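Local coordinates for protein branched-chain alpha-ketoacid decarboxylase (Lactococcus lactis, PDB 2VBF) that probably decarboxylates branched-chain and aromatic alpha-keto acids to aldehydes, using thiamine diphosphate and a magnesium ion as cofactors, at residues Thr93-Gly98 with Lys144-Met149; Gly131-Val134 with Leu138-Gly141. All blocks are in the same frame, centred on the assembly; numbering follows the deposited sequence.

Contact 1 (Thr93-Gly98 with Lys144-Met149). With TPP (thiamine diphosphate), chain D.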
loop_
_atom_site.group_PDB
_atom_site.type_symbol
_atom_site.label_atom_id
_atom_site.label_comp_id
_atom_site.label_asym_id
_atom_site.label_seq_id
_atom_site.Cartn_x
_atom_site.Cartn_y
_atom_site.Cartn_z
ATOM N N THR A 93 -7.935 6.263 8.688
ATOM C CA THR A 93 -6.483 6.079 8.696
ATOM C C THR A 93 -5.837 7.178 9.510
ATOM O O THR A 93 -6.513 8.104 9.965
ATOM C CB THR A 93 -5.912 6.100 7.266
ATOM O OG1 THR A 93 -6.190 7.369 6.658
ATOM C CG2 THR A 93 -6.516 4.986 6.425
ATOM N N THR A 94 -4.525 7.072 9.686
ATOM C CA THR A 94 -3.751 8.108 10.338
ATOM C C THR A 94 -2.972 8.908 9.281
ATOM O O THR A 94 -2.609 8.404 8.221
ATOM C CB THR A 94 -2.851 7.489 11.411
ATOM O OG1 THR A 94 -2.430 8.498 12.345
ATOM C CG2 THR A 94 -1.674 6.777 10.768
ATOM N N PHE A 95 -2.772 10.186 9.589
ATOM C CA PHE A 95 -2.048 11.141 8.763
ATOM C C PHE A 95 -0.760 10.589 8.131
ATOM O O PHE A 95 0.030 9.914 8.813
ATOM C CB PHE A 95 -1.676 12.339 9.647
ATOM C CG PHE A 95 -1.174 13.519 8.893
ATOM C CD1 PHE A 95 -2.057 14.334 8.207
ATOM C CD2 PHE A 95 0.167 13.843 8.883
ATOM C CE1 PHE A 95 -1.614 15.428 7.516
ATOM C CE2 PHE A 95 0.624 14.952 8.178
ATOM C CZ PHE A 95 -0.276 15.740 7.493
ATOM N N GLY A 96 -0.567 10.871 6.841
ATOM C CA GLY A 96 0.646 10.502 6.126
ATOM C C GLY A 96 0.776 9.018 5.844
ATOM O O GLY A 96 0.468 8.546 4.746
ATOM N N VAL A 97 1.234 8.277 6.841
ATOM C CA VAL A 97 1.538 6.848 6.647
ATOM C C VAL A 97 0.290 5.981 6.394
ATOM O O VAL A 97 0.331 5.043 5.596
ATOM C CB VAL A 97 2.350 6.264 7.825
ATOM C CG1 VAL A 97 3.664 6.993 7.992
ATOM C CG2 VAL A 97 1.524 6.312 9.126
ATOM N N GLY A 98 -0.820 6.295 7.052
ATOM C CA GLY A 98 -2.063 5.555 6.860
ATOM C C GLY A 98 -2.703 5.911 5.526
ATOM O O GLY A 98 -2.964 5.045 4.661
ATOM N N LYS A 144 -0.291 19.879 4.598
ATOM C CA LYS A 144 -1.251 19.914 3.508
ATOM C C LYS A 144 -0.853 19.141 2.257
ATOM O O LYS A 144 -1.676 19.029 1.349
ATOM C CB LYS A 144 -1.569 21.374 3.157
ATOM C CG LYS A 144 -2.250 22.098 4.311
ATOM C CD LYS A 144 -2.563 23.548 4.013
ATOM C CE LYS A 144 -3.659 24.093 4.953
ATOM N NZ LYS A 144 -3.256 24.213 6.385
ATOM N N HIS A 145 0.370 18.597 2.218
ATOM C CA HIS A 145 0.866 17.847 1.055
ATOM C C HIS A 145 -0.032 16.656 0.731
ATOM O O HIS A 145 -0.321 16.376 -0.427
ATOM C CB HIS A 145 2.242 17.222 1.292
ATOM C CG HIS A 145 3.366 18.184 1.462
ATOM N ND1 HIS A 145 3.673 19.162 0.538
ATOM C CD2 HIS A 145 4.320 18.256 2.421
ATOM C CE1 HIS A 145 4.749 19.819 0.942
ATOM N NE2 HIS A 145 5.167 19.280 2.074
ATOM N N PHE A 146 -0.422 15.914 1.766
ATOM C CA PHE A 146 -1.042 14.610 1.545
ATOM C C PHE A 146 -2.470 14.794 1.031
ATOM O O PHE A 146 -2.900 14.058 0.154
ATOM C CB PHE A 146 -0.898 13.704 2.781
ATOM C CG PHE A 146 0.524 13.664 3.322
ATOM C CD1 PHE A 146 1.596 13.502 2.457
ATOM C CD2 PHE A 146 0.789 13.814 4.679
ATOM C CE1 PHE A 146 2.894 13.501 2.930
ATOM C CE2 PHE A 146 2.100 13.805 5.147
ATOM C CZ PHE A 146 3.140 13.661 4.272
ATOM N N MET A 147 -3.179 15.812 1.509
ATOM C CA MET A 147 -4.500 16.123 0.972
ATOM C C MET A 147 -4.392 16.554 -0.501
ATOM O O MET A 147 -5.202 16.126 -1.321
ATOM C CB MET A 147 -5.229 17.200 1.790
ATOM C CG MET A 147 -6.671 17.436 1.326
ATOM S SD MET A 147 -7.664 18.355 2.513
ATOM C CE MET A 147 -6.997 19.983 2.252
ATOM N N LYS A 148 -3.412 17.395 -0.825
ATOM C CA LYS A 148 -3.169 17.789 -2.220
ATOM C C LYS A 148 -2.967 16.551 -3.115
ATOM O O LYS A 148 -3.516 16.465 -4.215
ATOM C CB LYS A 148 -1.964 18.717 -2.343
ATOM C CG LYS A 148 -1.656 19.051 -3.794
ATOM C CD LYS A 148 -0.724 20.209 -3.994
ATOM C CE LYS A 148 -0.786 20.673 -5.449
ATOM N NZ LYS A 148 0.368 21.537 -5.835
ATOM N N MET A 149 -2.193 15.588 -2.624
ATOM C CA MET A 149 -1.922 14.351 -3.384
ATOM C C MET A 149 -3.200 13.554 -3.672
ATOM O O MET A 149 -3.228 12.760 -4.611
ATOM C CB MET A 149 -0.885 13.467 -2.677
ATOM C CG MET A 149 0.496 14.112 -2.629
ATOM S SD MET A 149 1.624 13.459 -1.389
ATOM C CE MET A 149 1.917 11.815 -2.029
HETATM N "N1'" TPP D . -0.220 2.629 10.472
HETATM C "C2'" TPP D . 1.023 2.823 9.909
HETATM C CM2 TPP D . 1.256 2.450 8.480
HETATM N "N3'" TPP D . 2.016 3.366 10.672
HETATM C "C4'" TPP D . 1.797 3.709 11.995
HETATM N "N4'" TPP D . 2.807 4.265 12.653
HETATM C "C5'" TPP D . 0.543 3.493 12.584
HETATM C "C6'" TPP D . -0.464 2.940 11.797
HETATM C "C7'" TPP D . 0.290 3.841 14.054
HETATM N N3 TPP D . 1.029 2.975 14.981
HETATM C C2 TPP D . 2.257 3.263 15.569
HETATM S S1 TPP D . 2.861 2.132 16.560
HETATM C C5 TPP D . 1.556 1.221 16.289
HETATM C C4 TPP D . 0.604 1.766 15.423
HETATM C CM4 TPP D . -0.696 1.118 15.018
HETATM C C6 TPP D . 1.493 -0.093 17.018
HETATM C C7 TPP D . 2.595 -1.078 16.637
HETATM O O7 TPP D . 2.287 -2.260 17.357
HETATM P PA TPP D . 3.351 -3.455 17.558
HETATM O O1A TPP D . 4.033 -3.652 16.213
HETATM O O2A TPP D . 2.574 -4.668 18.007
HETATM O O3A TPP D . 4.421 -2.881 18.597
HETATM P PB TPP D . 4.436 -3.040 20.214
HETATM O O1B TPP D . 4.416 -1.640 20.749
HETATM O O2B TPP D . 5.702 -3.760 20.560
HETATM O O3B TPP D . 3.237 -3.857 20.613
#

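Contact 2 (Gly131-Val134 with Leu138-Gly141)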
loop_
_atom_site.group_PDB
_atom_site.type_symbol
_atom_site.label_atom_id
_atom_site.label_comp_id
_atom_site.label_asym_id
_atom_site.label_seq_id
_atom_site.Cartn_x
_atom_site.Cartn_y
_atom_site.Cartn_z
ATOM N N GLY A 131 3.869 24.272 12.854
ATOM C CA GLY A 131 4.809 23.748 11.869
ATOM C C GLY A 131 5.821 22.768 12.447
ATOM O O GLY A 131 6.959 22.677 11.963
ATOM N N LYS A 132 5.395 22.034 13.471
ATOM C CA LYS A 132 6.275 21.118 14.207
ATOM C C LYS A 132 6.695 19.926 13.346
ATOM O O LYS A 132 5.899 19.401 12.558
ATOM C CB LYS A 132 5.585 20.613 15.482
ATOM C CG LYS A 132 5.261 21.702 16.510
ATOM C CD LYS A 132 6.460 22.574 16.867
ATOM C CE LYS A 132 7.518 21.818 17.677
ATOM N NZ LYS A 132 8.753 22.632 17.900
ATOM N N PHE A 133 7.941 19.498 13.538
ATOM C CA PHE A 133 8.510 18.337 12.858
ATOM C C PHE A 133 8.083 17.076 13.592
ATOM O O PHE A 133 8.863 16.455 14.321
ATOM C CB PHE A 133 10.045 18.454 12.827
ATOM C CG PHE A 133 10.586 19.538 11.909
ATOM C CD1 PHE A 133 9.749 20.454 11.258
ATOM C CD2 PHE A 133 11.953 19.635 11.699
ATOM C CE1 PHE A 133 10.267 21.437 10.413
ATOM C CE2 PHE A 133 12.470 20.610 10.858
ATOM C CZ PHE A 133 11.633 21.512 10.220
ATOM N N VAL A 134 6.818 16.709 13.425
ATOM C CA VAL A 134 6.272 15.536 14.073
ATOM C C VAL A 134 6.259 14.304 13.161
ATOM O O VAL A 134 6.364 14.381 11.917
ATOM C CB VAL A 134 4.846 15.795 14.598
ATOM C CG1 VAL A 134 4.879 16.832 15.752
ATOM C CG2 VAL A 134 3.897 16.229 13.442
ATOM N N LEU A 138 7.057 15.184 6.506
ATOM C CA LEU A 138 8.339 15.319 5.811
ATOM C C LEU A 138 9.323 16.229 6.556
ATOM O O LEU A 138 10.379 16.595 6.010
ATOM C CB LEU A 138 8.103 15.835 4.384
ATOM C CG LEU A 138 7.080 15.053 3.552
ATOM C CD1 LEU A 138 6.959 15.652 2.155
ATOM C CD2 LEU A 138 7.429 13.561 3.479
ATOM N N ALA A 139 8.976 16.586 7.794
ATOM C CA ALA A 139 9.788 17.483 8.639
ATOM C C ALA A 139 10.041 18.835 7.951
ATOM O O ALA A 139 11.155 19.373 7.975
ATOM C CB ALA A 139 11.104 16.811 9.051
ATOM N N ASP A 140 8.988 19.367 7.341
ATOM C CA ASP A 140 9.011 20.691 6.721
ATOM C C ASP A 140 7.899 21.602 7.265
ATOM O O ASP A 140 7.741 22.717 6.799
ATOM C CB ASP A 140 8.909 20.559 5.190
ATOM C CG ASP A 140 7.591 19.930 4.724
ATOM O OD1 ASP A 140 6.771 19.536 5.581
ATOM O OD2 ASP A 140 7.391 19.828 3.493
ATOM N N GLY A 141 7.137 21.138 8.250
ATOM C CA GLY A 141 6.075 21.952 8.853
ATOM C C GLY A 141 4.802 22.064 8.032
ATOM O O GLY A 141 3.879 22.784 8.418
HETATM O O HOH W 1 6.728 18.721 9.791
#

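Contact 1 (Thr93-Gly98 with Lys144-Met149)
With chi1 at -168°, Phe95 swings its ring away from its own backbone N and beside its carbonyl carbon, where one face meets the edge of Phe146. Phe146, with chi1 at -49°, turns its ring back beside its own N and out from helix 145-149 toward Phe95. The result is an offset edge-to-face pair. The contact belongs to the N-terminal thiamine diphosphate-binding domain, built on a parallel beta sheet. Residues 93-98 run from the end of strand 89-94 through a short turn into helix 97-111. Residues 144-149 carry the short helix 145-149.

The ring centroids are 5.2 Å apart, and the planes meet at 63°. Phe146 CD2 stands 3.5 Å above the plane of the Phe95 ring, shifted toward its rim. The closest approach of the two rings is Phe95 CE2 to Phe146 CE2, 3.6 Å. No hydrogen bond crosses between the segments. The contact is buried and apolar.

Gly96 has a positive phi, which suits a residue without a side chain. Its CA lies 3.6 Å from Phe146 CD2, and a CB here would press on Phe146 CE2. An alanine in place of Phe95 lacks the aromatic face, which would probably open a gap beside Phe146 and let that ring turn more freely.

On the far side of the turn, Val97 points away from helix 145-149. Thiamine diphosphate is also hydrogen-bonded by Ser454, Thr402 and Gly425 of the second subunit. Val97 meets its pyrimidine ring with one methyl: Val97 CG2 is 3.4 Å from N3' of thiamine diphosphate.

Contact 2 (Gly131-Val134 with Leu138-Gly141)
Phe133 lays its ring against the backbone of Ala139 and Gly141, and these three residues carry most of the contact. The first bond of the Phe133 side chain points neither at residues 138-141 nor away from them. With CG opposite the carbonyl carbon (chi1 -70°), the end of the ring comes over to Ala139.

Ala139 meets one face of the ring in two ways. Its carbonyl O sits 3.1 Å above the ring plane, offset toward the rim, with Phe133 CZ the nearest ring atom. Its methyl lies over the same face in a CH-pi contact. Ala139 CB is 4.2 Å from the Phe133 centroid and 23° off the ring normal.

Gly141 meets residues 131-134 with its backbone. Its CA is 3.3 Å from Gly131 O, and a CB on Gly141 would clash with that oxygen. Its N lies obliquely to the Phe133 ring, 3.8 Å from CE1. No direct hydrogen bond joins the segments. One water bridges them instead: it accepts from Gly141 N at 2.9 Å and donates to Lys132 O at 3.0 Å. The water thus satisfies two backbone polar groups.

Asp140 points away from this contact. Its OD1 accepts from Asp142 N, and its OD2 is hydrogen-bonded to His145 NE2. The second subunit packs against the same region, with Leu306 of that chain on Phe133 and Leu423 of that chain on Ala139.

Two backbone features mark the start of the loop. Gly131 ends helix 125-130 in a Schellman motif, and Phe133 centres an inverse gamma turn. Both belong to a surface loop between helices 125-130 and 145-149 of the N-terminal thiamine diphosphate-binding domain.

The chain first passes through residues 93-98, where strand 89-94 gives way to helix 97-111. It continues through strand 116-122 and helix 125-130 to residues 131-134. After three more residues, segment 138-141 closes the small loop of contact 2. Segment 144-149 then closes the larger loop of contact 1, so contact 2 is nested inside contact 1. Their centres are about 13 Å apart. Contact 1 ties the turn after the inner strand 89-94 to helix 145-149. Contact 2 holds together the two arms of the loop between helices 125-130 and 145-149. The Asp140-His145 hydrogen bond links the two contacts, and Leu138 packs on His145 and Phe146. Both contacts border the second subunit.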